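Local coordinates for protein protease Do-like 1, chloroplastic (PDB 3QO6) that acts as a serine protease of the chloroplast that is required at high temperature and may degrade damaged proteins, at residues B[233-238]-B[302-307]. Residues are numbered along the deposited sequence; the frame is centred on the assembly and turned at random.
Sequences PILGIK and RILDQC
An apolar leucine pair, L235 with L304, together with the ring of P233 set against the backbone carbonyl of C307, joins strand 233-234 and the loop that follows it to the turn following helix 297-304 in the PDZ domain. L304 reaches across from the helix, and its CD2 lies 4.2 Å from CG of L235. The CG of L235 and its CD1 both come against the methyls of L304; chi1 of L235, -112°, is an eclipsed-like value, with CD1 extended beyond. Behind the pair, L235 rests on V328 and L304 on L330, both from the same strand, 326-332. Backbone groups of L235, G236 and I237 hydrogen-bond to the bound peptide, consistent with I234-L235-G236-I237 being the carboxylate-binding loop of PDZ domains, and the helix probably flanks the same groove, as in other HtrA proteases. G236 turns this loop with a positive phi of 81°. At the other end, P233 presents its ring to backbone: CG stands 3.5 Å from O of C307 and 4.0 Å from its C, approaching the carbonyl from the side. A type I turn from L304 to C307 brings that carbonyl round, closed by C307 N to L304 O at 2.8 Å. Within the turn, D305 OD1 forms a salt bridge with K100, tying the turn to the protease domain.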
loop_
_atom_site.group_PDB
_atom_site.type_symbol
_atom_site.label_atom_id
_atom_site.label_comp_id
_atom_site.label_asym_id
_atom_site.label_seq_id
_atom_site.Cartn_x
_atom_site.Cartn_y
_atom_site.Cartn_z
ATOM N N PRO B 233 -36.611 -15.995 19.059
ATOM C CA PRO B 233 -37.703 -15.058 18.750
ATOM C C PRO B 233 -37.318 -13.864 17.874
ATOM O O PRO B 233 -36.178 -13.435 17.880
ATOM C CB PRO B 233 -38.140 -14.596 20.131
ATOM C CG PRO B 233 -36.775 -14.524 20.864
ATOM C CD PRO B 233 -36.099 -15.804 20.432
ATOM N N ILE B 234 -38.279 -13.330 17.131
ATOM C CA ILE B 234 -38.027 -12.151 16.327
ATOM C C ILE B 234 -39.211 -11.230 16.372
ATOM O O ILE B 234 -40.332 -11.684 16.573
ATOM C CB ILE B 234 -37.771 -12.461 14.871
ATOM C CG1 ILE B 234 -39.054 -12.961 14.217
ATOM C CG2 ILE B 234 -36.638 -13.424 14.765
ATOM C CD1 ILE B 234 -38.934 -13.028 12.698
ATOM N N LEU B 235 -38.947 -9.938 16.169
ATOM C CA LEU B 235 -39.981 -8.898 16.155
ATOM C C LEU B 235 -40.429 -8.766 14.734
ATOM O O LEU B 235 -41.529 -8.292 14.442
ATOM C CB LEU B 235 -39.399 -7.557 16.564
ATOM C CG LEU B 235 -39.807 -6.898 17.876
ATOM C CD1 LEU B 235 -39.070 -5.577 17.968
ATOM C CD2 LEU B 235 -41.295 -6.655 17.928
ATOM N N GLY B 236 -39.542 -9.174 13.837
ATOM C CA GLY B 236 -39.865 -9.083 12.438
ATOM C C GLY B 236 -39.640 -7.693 11.867
ATOM O O GLY B 236 -40.460 -7.209 11.078
ATOM N N ILE B 237 -38.558 -7.024 12.279
ATOM C CA ILE B 237 -38.252 -5.703 11.706
ATOM C C ILE B 237 -36.786 -5.554 11.294
ATOM O O ILE B 237 -35.893 -6.133 11.914
ATOM C CB ILE B 237 -38.574 -4.538 12.668
ATOM C CG1 ILE B 237 -37.560 -4.484 13.797
ATOM C CG2 ILE B 237 -39.927 -4.733 13.286
ATOM C CD1 ILE B 237 -37.660 -3.221 14.591
ATOM N N LYS B 238 -36.560 -4.813 10.209
ATOM C CA LYS B 238 -35.202 -4.492 9.744
ATOM C C LYS B 238 -35.059 -3.039 10.141
ATOM O O LYS B 238 -35.856 -2.214 9.739
ATOM C CB LYS B 238 -35.055 -4.601 8.228
ATOM C CG LYS B 238 -34.704 -5.992 7.739
ATOM C CD LYS B 238 -34.660 -6.049 6.221
ATOM C CE LYS B 238 -34.446 -7.470 5.673
ATOM N NZ LYS B 238 -34.403 -7.470 4.166
ATOM N N ARG B 302 -30.220 -6.522 22.968
ATOM C CA ARG B 302 -30.018 -6.951 24.332
ATOM C C ARG B 302 -31.338 -7.310 24.991
ATOM O O ARG B 302 -31.465 -8.372 25.603
ATOM C CB ARG B 302 -29.312 -5.835 25.109
ATOM C CG ARG B 302 -28.849 -6.205 26.507
ATOM C CD ARG B 302 -28.280 -4.976 27.220
ATOM N NE ARG B 302 -29.124 -3.791 27.037
ATOM C CZ ARG B 302 -30.421 -3.705 27.357
ATOM N NH1 ARG B 302 -31.070 -4.738 27.895
ATOM N NH2 ARG B 302 -31.089 -2.579 27.119
ATOM N N ILE B 303 -32.328 -6.440 24.842
ATOM C CA ILE B 303 -33.613 -6.676 25.463
ATOM C C ILE B 303 -34.353 -7.894 24.900
ATOM O O ILE B 303 -34.897 -8.678 25.665
ATOM C CB ILE B 303 -34.480 -5.419 25.375
ATOM C CG1 ILE B 303 -35.478 -5.407 26.519
ATOM C CG2 ILE B 303 -35.216 -5.391 24.074
ATOM C CD1 ILE B 303 -34.841 -5.644 27.877
ATOM N N LEU B 304 -34.379 -8.073 23.581
ATOM C CA LEU B 304 -35.051 -9.242 23.013
ATOM C C LEU B 304 -34.295 -10.511 23.346
ATOM O O LEU B 304 -34.855 -11.598 23.334
ATOM C CB LEU B 304 -35.154 -9.156 21.498
ATOM C CG LEU B 304 -36.456 -8.652 20.885
ATOM C CD1 LEU B 304 -36.641 -7.171 21.165
ATOM C CD2 LEU B 304 -36.400 -8.906 19.392
ATOM N N ASP B 305 -33.011 -10.370 23.630
ATOM C CA ASP B 305 -32.181 -11.512 23.968
ATOM C C ASP B 305 -32.756 -12.215 25.187
ATOM O O ASP B 305 -32.412 -13.357 25.482
ATOM C CB ASP B 305 -30.772 -11.042 24.300
ATOM C CG ASP B 305 -29.725 -12.083 23.976
ATOM O OD1 ASP B 305 -28.713 -12.132 24.713
ATOM O OD2 ASP B 305 -29.910 -12.834 22.980
ATOM N N GLN B 306 -33.634 -11.520 25.899
ATOM C CA GLN B 306 -34.233 -12.052 27.107
ATOM C C GLN B 306 -35.590 -12.670 26.869
ATOM O O GLN B 306 -36.168 -13.277 27.768
ATOM C CB GLN B 306 -34.368 -10.933 28.138
ATOM C CG GLN B 306 -33.034 -10.386 28.630
ATOM C CD GLN B 306 -32.328 -11.351 29.570
ATOM O OE1 GLN B 306 -32.612 -11.377 30.774
ATOM N NE2 GLN B 306 -31.417 -12.168 29.020
ATOM N N CYS B 307 -36.113 -12.527 25.662
ATOM C CA CYS B 307 -37.423 -13.077 25.393
ATOM C C CYS B 307 -37.361 -14.442 24.775
ATOM O O CYS B 307 -36.303 -14.889 24.324
ATOM C CB CYS B 307 -38.199 -12.131 24.502
ATOM S SG CYS B 307 -38.171 -10.493 25.215
#